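Local coordinates for protein probable ribosomal RNA small subunit methyltransferase (Thermus thermophilus, PDB 3DMH) that catalyses transfer of a methyl group from S-adenosylmethionine to the N2 atom of a guanosine in 16S ribosomal RNA, at residues A[138-141]-A[142-145]; A[162-166]-A[167-171]; A[200-203]-A[204-208]; A[211-214]-A[215-218]. All blocks are in the same frame, centred on the assembly; numbering follows the deposited sequence.

The chain holds two seven-stranded mixed sheets of the same strand order and, between them in sequence, a two-stranded antiparallel pair; the four contacts lie in series along it, none nested in or crossing another. Interaction 1 closes the turn that leads from strand 133-140 into helix 145-156. Interaction 2 closes the hairpin of strands 159-165 and 168-174 at the rim of the same sheet, and the two touch through the backbones of 139-141 and 167-169. Interaction 3 turns the chain out of strand 196-202, and interaction 4 then opens helix 214-227. These last two touch through F207 and D213 and line the cofactor pocket, interaction 4 also meeting guanosine.

Interaction 1: residues A[138-141]-A[142-145]; sequences AGDK and NKGF
D140 carries its CG opposite the backbone N (chi1 -175°), which turns the carboxylate back over the turn it begins, while F145, with a chi1 of 179°, lays its ring beside the strand just left. D140 OD1 accepts from N142 N at 2.9 Å, an Asx turn in which the donor stands 50° out of the carboxylate plane. The main-chain D140 O is gripped twice, by K143 N at 2.8 Å and by F145 N at 3.0 Å, the two arriving from opposite faces of its carbonyl plane. OD2 accepts from two waters, one bridging to K143 NZ and the other to N142 OD1. The extended chain of K143 passes obliquely across the carboxylate, CD 3.6 Å from D140 OD2, and the ammonium stops short of a salt bridge, K143 NZ lying 4.4 Å from D140 OD2. An alanine at D140 is likely to leave N142 N without its acceptor and the water bridges to K143 and N142 without their anchor. F145 CD1 comes within 3.7 Å of G139 N, where a beta carbon on residue 139 would be a tight fit. G144 is the N-cap of helix 145-156. F145 also meets F149 of that helix and R169, while D140 touches Y168 on the adjoining strand 168-174.

Interaction 2: residues A[162-166]-A[167-171]; sequences VRREG and PYRVA
E165 and Y168 are joined by paired backbone hydrogen bonds at the end of an antiparallel hairpin, E165 N giving to Y168 O and Y168 N to E165 O. The connection between them is a type II' beta turn with G166 at its first corner, where the positive phi suits glycine. Further along, V170 N donates to R163 O at 3.0 Å, and V170 O takes two donors, V162 N at 2.8 Å and R163 N at 3.1 Å. Two residues thus face one, a classic beta bulge. R164 and R169 form the non-hydrogen-bonded pair between these rungs.

Side-chain hydrogen bonding centres on R169. Its chain bends at chi2 (-69°) and folds back, bringing NH1 within 2.7 Å of G166 O in an almost straight bond lying in the guanidinium plane. The same NH1 also reaches Y168 O at 3.0 Å, from the opposite face of that carbonyl to E165 N.

Packing contacts complete the set. R164 CG rests over one face of the R169 guanidinium, 3.4 Å from R169 NE, and the two guanidinium planes stand 75° apart. On the face that bears Y168 and V170, the Y168 ring takes P167 CG over its centre; at the far end V162 CG2 meets V170 CG1 at 4.1 Å.

The chemistry implies a turn clasped by its own arginine: two carbonyls fix the rotation of the R169 guanidinium and probably offset the nearness of a second positive charge, R164 NE being 3.8 Å from R169 NE.

Interaction 3: residues A[200-203]-A[204-208]; sequences FHHL and PGVFS. With SAM (S-adenosylmethionine), chain D.
The type II beta turn from L203 to V206, with P204 and G205 at its corners, carries the chain out of strand 196-202 and delivers F207 to the S-adenosylmethionine pocket. Across the turn, V206 CG2 sits over one face of the H202 imidazole, a CH-pi contact with CG2 3.9 Å from the ring centroid. H202 reaches this place with CG between its backbone N and carbonyl carbon (chi1 62°). Its ND1 then donates to L203 O at 3.2 Å, with the acceptor close to the ring plane, while NE2 is hydrogen-bonded to G210 N. Both nitrogens being engaged, the rotation of the imidazole is fixed. V206 CG1 comes to 3.5 Å from the same L203 O, and at the start of the turn the junction is tight, L203 CB lying 3.2 Å from P204 CD.

Beyond the turn, F207 presents a ring face to the sulfonium of the cofactor. The methyl carbon CE of S-adenosylmethionine stands 3.4 Å above the plane of the F207 ring, over its centre, and its SD is also 3.4 Å from F207 CD2. An electron-rich face so near would probably favour the positive sulfur. Were F207 an alanine, the sulfonium would be likely to lose the ring face beside it, leaving the methyl less confined.

H202 also meets Y244 and S270, V206 leans on S267 of helix 265-277, and P204 touches A116 and Y117 of helix 115-128. Strand 187-193 pairs with strand 196-202 on the approach to the turn.

Interaction 4: residues A[211-214]-A[215-218]; sequences KVDP and ASLL. With GMP (guanosine), chain E; SAM (S-adenosylmethionine), chain D.
D213 OD2 is held by two donors: N2 of the bound guanosine, at 2.9 Å from OD2, and ND2 of N305. The other carboxylate oxygen caps the helix, D213 OD1 accepting from A215 N at 2.8 Å from above the carboxylate plane, the side-chain bond of an N-cap. With CG placed opposite the backbone N (chi1 -178°), one carboxylate both caps the helix and holds the amine that the enzyme methylates. A215 CB helps confine that amine, 3.5 Å from guanosine N2.

One residue on, S216 OG donates to the carboxylate O of S-adenosylmethionine, a short 2.6 Å bond, and is also hydrogen-bonded to N305 ND2. N305 therefore links the two ligand-binding side chains. D213 O receives L217 N at 3.2 Å, and P214 O receives L218 N, the first helical turn. V212 CG1 packs at 3.6 Å against L217 CG, their side chains crossing at about a right angle; this pairing of the residue before the N-cap with the fourth helical residue is a hydrophobic staple.

V212 continues onto F189, A191 and I193 of strand 187-193, L217 onto I193, and D213 touches F207 and Y365, which places the start of helix 214-227 between that strand and the substrate pocket.

Interaction 1: residues A[138-141]-A[142-145]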
loop_
_atom_site.group_PDB
_atom_site.type_symbol
_atom_site.label_atom_id
_atom_site.label_comp_id
_atom_site.label_asym_id
_atom_site.label_seq_id
_atom_site.Cartn_x
_atom_site.Cartn_y
_atom_site.Cartn_z
ATOM N N ALA A 138 -11.341 -15.507 -2.489
ATOM C CA ALA A 138 -11.011 -15.528 -3.909
ATOM C C ALA A 138 -9.523 -15.336 -4.139
ATOM O O ALA A 138 -8.837 -14.657 -3.375
ATOM C CB ALA A 138 -11.790 -14.442 -4.669
ATOM N N GLY A 139 -9.005 -15.937 -5.203
ATOM C CA GLY A 139 -7.594 -15.731 -5.508
ATOM C C GLY A 139 -7.159 -16.407 -6.787
ATOM O O GLY A 139 -7.974 -16.645 -7.686
ATOM N N ASP A 140 -5.872 -16.724 -6.833
ATOM C CA ASP A 140 -5.172 -17.110 -8.055
ATOM C C ASP A 140 -4.326 -18.340 -7.739
ATOM O O ASP A 140 -3.510 -18.320 -6.820
ATOM C CB ASP A 140 -4.288 -15.915 -8.459
ATOM C CG ASP A 140 -3.577 -16.097 -9.799
ATOM O OD1 ASP A 140 -3.485 -17.220 -10.331
ATOM O OD2 ASP A 140 -3.078 -15.066 -10.302
ATOM N N LYS A 141 -4.532 -19.429 -8.476
ATOM C CA LYS A 141 -3.733 -20.616 -8.237
ATOM C C LYS A 141 -2.239 -20.388 -8.488
ATOM O O LYS A 141 -1.409 -21.093 -7.915
ATOM C CB LYS A 141 -4.252 -21.796 -9.060
ATOM C CG LYS A 141 -5.462 -22.485 -8.442
ATOM C CD LYS A 141 -6.081 -23.467 -9.421
ATOM C CE LYS A 141 -5.211 -24.693 -9.653
ATOM N NZ LYS A 141 -5.320 -25.681 -8.544
ATOM N N ASN A 142 -1.908 -19.403 -9.326
ATOM C CA ASN A 142 -0.515 -18.996 -9.548
ATOM C C ASN A 142 0.018 -18.109 -8.423
ATOM O O ASN A 142 1.211 -17.771 -8.399
ATOM C CB ASN A 142 -0.359 -18.237 -10.869
ATOM C CG ASN A 142 -0.826 -19.032 -12.064
ATOM O OD1 ASN A 142 -1.571 -18.519 -12.902
ATOM N ND2 ASN A 142 -0.400 -20.289 -12.153
ATOM N N LYS A 143 -0.867 -17.713 -7.513
ATOM C CA LYS A 143 -0.481 -16.858 -6.392
ATOM C C LYS A 143 -1.030 -17.400 -5.072
ATOM O O LYS A 143 -1.664 -16.674 -4.295
ATOM C CB LYS A 143 -0.910 -15.405 -6.628
ATOM C CG LYS A 143 -0.311 -14.807 -7.886
ATOM C CD LYS A 143 -0.751 -13.377 -8.065
ATOM C CE LYS A 143 -0.320 -12.826 -9.403
ATOM N NZ LYS A 143 -0.814 -11.426 -9.543
ATOM N N GLY A 144 -0.800 -18.692 -4.847
ATOM C CA GLY A 144 -1.045 -19.324 -3.554
ATOM C C GLY A 144 -2.464 -19.719 -3.181
ATOM O O GLY A 144 -2.692 -20.151 -2.050
ATOM N N PHE A 145 -3.413 -19.627 -4.108
ATOM C CA PHE A 145 -4.809 -19.953 -3.759
ATOM C C PHE A 145 -4.987 -21.311 -3.065
ATOM O O PHE A 145 -5.703 -21.423 -2.064
ATOM C CB PHE A 145 -5.777 -19.859 -4.949
ATOM C CG PHE A 145 -7.193 -20.229 -4.582
ATOM C CD1 PHE A 145 -8.035 -19.293 -3.986
ATOM C CD2 PHE A 145 -7.662 -21.528 -4.770
ATOM C CE1 PHE A 145 -9.337 -19.636 -3.612
ATOM C CE2 PHE A 145 -8.958 -21.875 -4.398
ATOM C CZ PHE A 145 -9.799 -20.922 -3.819
HETATM O O HOH W 1 -4.406 -15.977 -4.509
HETATM O O HOH W 2 -3.582 -12.509 -9.521
HETATM O O HOH W 3 -1.698 -15.547 -12.591
HETATM O O HOH W 4 0.972 -20.542 -6.014
#

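Interaction 2: residues A[162-166]-A[167-171]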
loop_
_atom_site.group_PDB
_atom_site.type_symbol
_atom_site.label_atom_id
_atom_site.label_comp_id
_atom_site.label_asym_id
_atom_site.label_seq_id
_atom_site.Cartn_x
_atom_site.Cartn_y
_atom_site.Cartn_z
ATOM N N VAL A 162 -16.598 -22.494 -5.557
ATOM C CA VAL A 162 -17.893 -22.177 -6.145
ATOM C C VAL A 162 -17.811 -21.418 -7.481
ATOM O O VAL A 162 -18.843 -21.122 -8.077
ATOM C CB VAL A 162 -18.822 -21.439 -5.135
ATOM C CG1 VAL A 162 -19.209 -22.370 -3.967
ATOM C CG2 VAL A 162 -18.142 -20.163 -4.623
ATOM N N ARG A 163 -16.595 -21.100 -7.943
ATOM C CA ARG A 163 -16.405 -20.508 -9.274
ATOM C C ARG A 163 -14.958 -20.666 -9.742
ATOM O O ARG A 163 -14.027 -20.603 -8.940
ATOM C CB ARG A 163 -16.837 -19.029 -9.304
ATOM C CG ARG A 163 -17.286 -18.508 -10.675
ATOM C CD ARG A 163 -18.628 -19.083 -11.141
ATOM N NE ARG A 163 -19.698 -18.832 -10.179
ATOM C CZ ARG A 163 -20.723 -18.003 -10.373
ATOM N NH1 ARG A 163 -20.845 -17.326 -11.513
ATOM N NH2 ARG A 163 -21.634 -17.864 -9.420
ATOM N N ARG A 164 -14.797 -20.909 -11.038
ATOM C CA ARG A 164 -13.498 -21.169 -11.659
ATOM C C ARG A 164 -13.448 -20.415 -12.985
ATOM O O ARG A 164 -14.418 -20.413 -13.744
ATOM C CB ARG A 164 -13.279 -22.679 -11.888
ATOM C CG ARG A 164 -12.999 -23.517 -10.612
ATOM C CD ARG A 164 -12.913 -25.047 -10.886
ATOM N NE ARG A 164 -12.621 -25.859 -9.684
ATOM C CZ ARG A 164 -13.522 -26.580 -9.009
ATOM N NH1 ARG A 164 -14.788 -26.620 -9.405
ATOM N NH2 ARG A 164 -13.163 -27.281 -7.937
ATOM N N GLU A 165 -12.322 -19.757 -13.250
ATOM C CA GLU A 165 -12.096 -19.094 -14.528
ATOM C C GLU A 165 -10.593 -19.046 -14.726
ATOM O O GLU A 165 -9.909 -18.261 -14.076
ATOM C CB GLU A 165 -12.697 -17.678 -14.546
ATOM C CG GLU A 165 -12.469 -16.911 -15.862
ATOM C CD GLU A 165 -13.329 -17.423 -17.004
ATOM O OE1 GLU A 165 -14.539 -17.640 -16.783
ATOM O OE2 GLU A 165 -12.797 -17.611 -18.124
ATOM N N GLY A 166 -10.075 -19.911 -15.596
ATOM C CA GLY A 166 -8.633 -20.025 -15.763
ATOM C C GLY A 166 -7.987 -20.439 -14.453
ATOM O O GLY A 166 -8.412 -21.434 -13.849
ATOM N N PRO A 167 -6.971 -19.666 -13.994
ATOM C CA PRO A 167 -6.316 -19.939 -12.719
ATOM C C PRO A 167 -7.056 -19.303 -11.530
ATOM O O PRO A 167 -6.692 -19.558 -10.379
ATOM C CB PRO A 167 -4.955 -19.259 -12.893
ATOM C CG PRO A 167 -5.283 -18.042 -13.705
ATOM C CD PRO A 167 -6.360 -18.509 -14.679
ATOM N N TYR A 168 -8.094 -18.515 -11.814
ATOM C CA TYR A 168 -8.785 -17.741 -10.772
ATOM C C TYR A 168 -9.892 -18.559 -10.135
ATOM O O TYR A 168 -10.585 -19.326 -10.820
ATOM C CB TYR A 168 -9.310 -16.411 -11.328
ATOM C CG TYR A 168 -8.222 -15.652 -12.047
ATOM C CD1 TYR A 168 -7.184 -15.042 -11.331
ATOM C CD2 TYR A 168 -8.204 -15.580 -13.438
ATOM C CE1 TYR A 168 -6.161 -14.378 -11.990
ATOM C CE2 TYR A 168 -7.189 -14.903 -14.105
ATOM C CZ TYR A 168 -6.176 -14.313 -13.378
ATOM O OH TYR A 168 -5.172 -13.648 -14.050
ATOM N N ARG A 169 -10.042 -18.403 -8.820
ATOM C CA ARG A 169 -10.979 -19.215 -8.040
ATOM C C ARG A 169 -11.729 -18.350 -7.046
ATOM O O ARG A 169 -11.171 -17.380 -6.522
ATOM C CB ARG A 169 -10.228 -20.275 -7.232
ATOM C CG ARG A 169 -9.491 -21.337 -8.038
ATOM C CD ARG A 169 -10.477 -22.247 -8.749
ATOM N NE ARG A 169 -9.809 -23.309 -9.509
ATOM C CZ ARG A 169 -9.300 -23.168 -10.733
ATOM N NH1 ARG A 169 -9.370 -22.008 -11.371
ATOM N NH2 ARG A 169 -8.719 -24.209 -11.327
ATOM N N VAL A 170 -12.979 -18.730 -6.785
ATOM C CA VAL A 170 -13.711 -18.294 -5.590
ATOM C C VAL A 170 -14.184 -19.538 -4.859
ATOM O O VAL A 170 -14.741 -20.455 -5.485
ATOM C CB VAL A 170 -14.952 -17.450 -5.919
ATOM C CG1 VAL A 170 -15.594 -16.926 -4.620
ATOM C CG2 VAL A 170 -14.605 -16.296 -6.847
ATOM N N ALA A 171 -13.932 -19.567 -3.554
ATOM C CA ALA A 171 -14.457 -20.595 -2.674
ATOM C C ALA A 171 -15.397 -20.015 -1.631
ATOM O O ALA A 171 -15.300 -18.837 -1.267
ATOM C CB ALA A 171 -13.329 -21.345 -1.998
#

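Interaction 3: residues A[200-203]-A[204-208]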
loop_
_atom_site.group_PDB
_atom_site.type_symbol
_atom_site.label_atom_id
_atom_site.label_comp_id
_atom_site.label_asym_id
_atom_site.label_seq_id
_atom_site.Cartn_x
_atom_site.Cartn_y
_atom_site.Cartn_z
ATOM N N PHE A 200 14.232 -0.752 12.991
ATOM C CA PHE A 200 12.965 -0.620 12.279
ATOM C C PHE A 200 11.915 -1.588 12.806
ATOM O O PHE A 200 12.226 -2.694 13.261
ATOM C CB PHE A 200 13.170 -0.786 10.777
ATOM C CG PHE A 200 14.074 0.248 10.178
ATOM C CD1 PHE A 200 13.588 1.504 9.830
ATOM C CD2 PHE A 200 15.425 -0.020 9.986
ATOM C CE1 PHE A 200 14.427 2.470 9.279
ATOM C CE2 PHE A 200 16.280 0.936 9.445
ATOM C CZ PHE A 200 15.778 2.189 9.080
ATOM N N HIS A 201 10.659 -1.154 12.739
ATOM C CA HIS A 201 9.529 -1.920 13.246
ATOM C C HIS A 201 8.495 -1.912 12.162
ATOM O O HIS A 201 8.231 -0.872 11.565
ATOM C CB HIS A 201 8.937 -1.255 14.477
ATOM C CG HIS A 201 9.776 -1.421 15.701
ATOM N ND1 HIS A 201 10.921 -0.685 15.937
ATOM C CD2 HIS A 201 9.656 -2.272 16.746
ATOM C CE1 HIS A 201 11.454 -1.063 17.087
ATOM N NE2 HIS A 201 10.707 -2.026 17.595
ATOM N N HIS A 202 7.921 -3.071 11.897
ATOM C CA HIS A 202 6.877 -3.126 10.879
ATOM C C HIS A 202 5.886 -4.257 11.040
ATOM O O HIS A 202 6.168 -5.307 11.641
ATOM C CB HIS A 202 7.491 -3.126 9.474
ATOM C CG HIS A 202 8.356 -4.308 9.193
ATOM N ND1 HIS A 202 7.838 -5.564 8.955
ATOM C CD2 HIS A 202 9.702 -4.432 9.119
ATOM C CE1 HIS A 202 8.830 -6.409 8.741
ATOM N NE2 HIS A 202 9.970 -5.749 8.838
ATOM N N LEU A 203 4.697 -3.995 10.496
ATOM C CA LEU A 203 3.632 -4.972 10.386
ATOM C C LEU A 203 3.815 -5.793 9.105
ATOM O O LEU A 203 4.720 -5.502 8.295
ATOM C CB LEU A 203 2.275 -4.252 10.381
ATOM C CG LEU A 203 1.878 -3.580 11.697
ATOM C CD1 LEU A 203 0.755 -2.573 11.423
ATOM C CD2 LEU A 203 1.403 -4.603 12.705
ATOM N N PRO A 204 2.980 -6.840 8.919
ATOM C CA PRO A 204 3.120 -7.626 7.697
ATOM C C PRO A 204 2.775 -6.841 6.434
ATOM O O PRO A 204 1.967 -5.901 6.476
ATOM C CB PRO A 204 2.093 -8.756 7.875
ATOM C CG PRO A 204 1.800 -8.825 9.331
ATOM C CD PRO A 204 1.949 -7.399 9.821
ATOM N N GLY A 205 3.426 -7.224 5.336
ATOM C CA GLY A 205 3.028 -6.774 3.999
ATOM C C GLY A 205 3.795 -5.572 3.481
ATOM O O GLY A 205 3.652 -5.174 2.303
ATOM N N VAL A 206 4.588 -4.958 4.352
ATOM C CA VAL A 206 5.353 -3.765 3.967
ATOM C C VAL A 206 6.406 -4.105 2.921
ATOM O O VAL A 206 6.849 -5.277 2.808
ATOM C CB VAL A 206 6.034 -3.092 5.194
ATOM C CG1 VAL A 206 4.995 -2.716 6.231
ATOM C CG2 VAL A 206 7.108 -4.019 5.784
ATOM N N PHE A 207 6.800 -3.089 2.153
ATOM C CA PHE A 207 7.917 -3.279 1.224
ATOM C C PHE A 207 9.197 -3.545 2.014
ATOM O O PHE A 207 9.497 -2.846 2.994
ATOM C CB PHE A 207 8.109 -2.034 0.362
ATOM C CG PHE A 207 9.326 -2.098 -0.513
ATOM C CD1 PHE A 207 9.315 -2.878 -1.657
ATOM C CD2 PHE A 207 10.483 -1.374 -0.194
ATOM C CE1 PHE A 207 10.444 -2.951 -2.484
ATOM C CE2 PHE A 207 11.615 -1.430 -1.011
ATOM C CZ PHE A 207 11.583 -2.226 -2.160
ATOM N N SER A 208 9.963 -4.530 1.555
ATOM C CA SER A 208 11.281 -4.829 2.124
ATOM C C SER A 208 11.252 -5.139 3.619
ATOM O O SER A 208 12.057 -4.628 4.397
ATOM C CB SER A 208 12.311 -3.743 1.794
ATOM O OG SER A 208 13.628 -4.246 2.033
HETATM N N SAM D . 10.696 4.473 1.150
HETATM C CA SAM D . 10.610 3.040 1.598
HETATM C C SAM D . 11.976 2.401 1.465
HETATM O O SAM D . 12.815 3.039 0.815
HETATM O OXT SAM D . 12.185 1.283 1.965
HETATM C CB SAM D . 9.617 2.248 0.744
HETATM C CG SAM D . 9.922 2.194 -0.755
HETATM S SD SAM D . 8.740 1.123 -1.637
HETATM C CE SAM D . 9.680 0.698 -3.132
HETATM C "C5'" SAM D . 7.497 2.244 -2.343
HETATM C "C4'" SAM D . 6.488 2.714 -1.309
HETATM O "O4'" SAM D . 5.539 3.485 -2.042
HETATM C "C3'" SAM D . 5.731 1.594 -0.583
HETATM O "O3'" SAM D . 5.836 1.716 0.830
HETATM C "C2'" SAM D . 4.293 1.759 -1.088
HETATM O "O2'" SAM D . 3.283 1.348 -0.187
HETATM C "C1'" SAM D . 4.306 3.255 -1.389
HETATM N N9 SAM D . 3.200 3.640 -2.245
HETATM C C8 SAM D . 2.566 2.905 -3.244
HETATM N N7 SAM D . 1.600 3.669 -3.810
HETATM C C5 SAM D . 1.602 4.885 -3.161
HETATM C C6 SAM D . 0.816 6.039 -3.273
HETATM N N6 SAM D . -0.198 6.109 -4.145
HETATM N N1 SAM D . 1.107 7.097 -2.443
HETATM C C2 SAM D . 2.124 7.035 -1.516
HETATM N N3 SAM D . 2.881 5.882 -1.344
HETATM C C4 SAM D . 2.610 4.851 -2.175
#

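Interaction 4: residues A[211-214]-A[215-218]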
loop_
_atom_site.group_PDB
_atom_site.type_symbol
_atom_site.label_atom_id
_atom_site.label_comp_id
_atom_site.label_asym_id
_atom_site.label_seq_id
_atom_site.Cartn_x
_atom_site.Cartn_y
_atom_site.Cartn_z
ATOM N N LYS A 211 14.694 -6.171 6.325
ATOM C CA LYS A 211 16.003 -5.613 5.941
ATOM C C LYS A 211 15.835 -4.350 5.118
ATOM O O LYS A 211 14.845 -4.194 4.414
ATOM C CB LYS A 211 16.847 -6.614 5.147
ATOM C CG LYS A 211 16.269 -7.005 3.797
ATOM C CD LYS A 211 16.979 -8.256 3.270
ATOM C CE LYS A 211 16.674 -8.499 1.796
ATOM N NZ LYS A 211 15.230 -8.765 1.573
ATOM N N VAL A 212 16.824 -3.463 5.193
ATOM C CA VAL A 212 16.804 -2.239 4.403
ATOM C C VAL A 212 17.084 -2.559 2.930
ATOM O O VAL A 212 18.070 -3.245 2.608
ATOM C CB VAL A 212 17.809 -1.203 4.962
ATOM C CG1 VAL A 212 17.818 0.047 4.111
ATOM C CG2 VAL A 212 17.437 -0.829 6.394
ATOM N N ASP A 213 16.191 -2.087 2.048
ATOM C CA ASP A 213 16.392 -2.206 0.601
ATOM C C ASP A 213 17.758 -1.612 0.218
ATOM O O ASP A 213 18.041 -0.458 0.532
ATOM C CB ASP A 213 15.251 -1.468 -0.135
ATOM C CG ASP A 213 15.344 -1.566 -1.667
ATOM O OD1 ASP A 213 16.329 -2.092 -2.216
ATOM O OD2 ASP A 213 14.396 -1.093 -2.334
ATOM N N PRO A 214 18.626 -2.412 -0.436
ATOM C CA PRO A 214 19.897 -1.861 -0.922
ATOM C C PRO A 214 19.717 -0.585 -1.769
ATOM O O PRO A 214 20.586 0.286 -1.749
ATOM C CB PRO A 214 20.474 -3.007 -1.760
ATOM C CG PRO A 214 19.877 -4.262 -1.116
ATOM C CD PRO A 214 18.479 -3.846 -0.746
ATOM N N ALA A 215 18.593 -0.455 -2.478
ATOM C CA ALA A 215 18.345 0.746 -3.275
ATOM C C ALA A 215 18.208 1.984 -2.387
ATOM O O ALA A 215 18.695 3.074 -2.731
ATOM C CB ALA A 215 17.088 0.571 -4.144
ATOM N N SER A 216 17.513 1.816 -1.261
ATOM C CA SER A 216 17.335 2.899 -0.291
ATOM C C SER A 216 18.686 3.323 0.308
ATOM O O SER A 216 18.970 4.522 0.433
ATOM C CB SER A 216 16.369 2.458 0.808
ATOM O OG SER A 216 15.125 2.046 0.265
ATOM N N LEU A 217 19.519 2.341 0.661
ATOM C CA LEU A 217 20.886 2.625 1.132
ATOM C C LEU A 217 21.663 3.414 0.083
ATOM O O LEU A 217 22.349 4.373 0.413
ATOM C CB LEU A 217 21.645 1.335 1.477
ATOM C CG LEU A 217 21.118 0.558 2.680
ATOM C CD1 LEU A 217 21.882 -0.746 2.839
ATOM C CD2 LEU A 217 21.230 1.405 3.953
ATOM N N LEU A 218 21.547 3.016 -1.179
ATOM C CA LEU A 218 22.257 3.697 -2.271
ATOM C C LEU A 218 21.823 5.155 -2.446
ATOM O O LEU A 218 22.658 6.038 -2.676
ATOM C CB LEU A 218 22.059 2.941 -3.581
ATOM C CG LEU A 218 23.023 3.309 -4.710
ATOM C CD1 LEU A 218 24.479 2.908 -4.364
ATOM C CD2 LEU A 218 22.563 2.676 -6.026
HETATM C "C4'" GMP E . 16.391 -6.774 -6.772
HETATM O "O4'" GMP E . 15.933 -5.436 -7.009
HETATM C "C3'" GMP E . 15.144 -7.628 -6.609
HETATM O "O3'" GMP E . 14.901 -7.770 -5.203
HETATM C "C2'" GMP E . 14.043 -6.791 -7.234
HETATM O "O2'" GMP E . 12.775 -7.056 -6.632
HETATM C "C1'" GMP E . 14.506 -5.377 -6.927
HETATM N N9 GMP E . 14.058 -4.332 -7.871
HETATM C C8 GMP E . 13.809 -4.442 -9.187
HETATM N N7 GMP E . 13.438 -3.250 -9.722
HETATM C C5 GMP E . 13.470 -2.335 -8.727
HETATM C C6 GMP E . 13.194 -0.881 -8.582
HETATM O O6 GMP E . 12.842 -0.193 -9.563
HETATM N N1 GMP E . 13.337 -0.338 -7.359
HETATM C C2 GMP E . 13.720 -1.053 -6.272
HETATM N N2 GMP E . 13.848 -0.464 -5.060
HETATM N N3 GMP E . 13.989 -2.388 -6.334
HETATM C C4 GMP E . 13.884 -3.055 -7.510
HETATM N N SAM D . 10.696 4.473 1.150
HETATM C CA SAM D . 10.610 3.040 1.598
HETATM C C SAM D . 11.976 2.401 1.465
HETATM O O SAM D . 12.815 3.039 0.815
HETATM O OXT SAM D . 12.185 1.283 1.965
HETATM C CB SAM D . 9.617 2.248 0.744
HETATM C CG SAM D . 9.922 2.194 -0.755
HETATM S SD SAM D . 8.740 1.123 -1.637
HETATM C CE SAM D . 9.680 0.698 -3.132
HETATM C "C5'" SAM D . 7.497 2.244 -2.343
HETATM C "C4'" SAM D . 6.488 2.714 -1.309
HETATM O "O4'" SAM D . 5.539 3.485 -2.042
HETATM C "C3'" SAM D . 5.731 1.594 -0.583
HETATM O "O3'" SAM D . 5.836 1.716 0.830
HETATM C "C2'" SAM D . 4.293 1.759 -1.088
HETATM O "O2'" SAM D . 3.283 1.348 -0.187
HETATM C "C1'" SAM D . 4.306 3.255 -1.389
HETATM N N9 SAM D . 3.200 3.640 -2.245
HETATM C C8 SAM D . 2.566 2.905 -3.244
HETATM N N7 SAM D . 1.600 3.669 -3.810
HETATM C C5 SAM D . 1.602 4.885 -3.161
HETATM C C6 SAM D . 0.816 6.039 -3.273
HETATM N N6 SAM D . -0.198 6.109 -4.145
HETATM N N1 SAM D . 1.107 7.097 -2.443
HETATM C C2 SAM D . 2.124 7.035 -1.516
HETATM N N3 SAM D . 2.881 5.882 -1.344
HETATM C C4 SAM D . 2.610 4.851 -2.175
#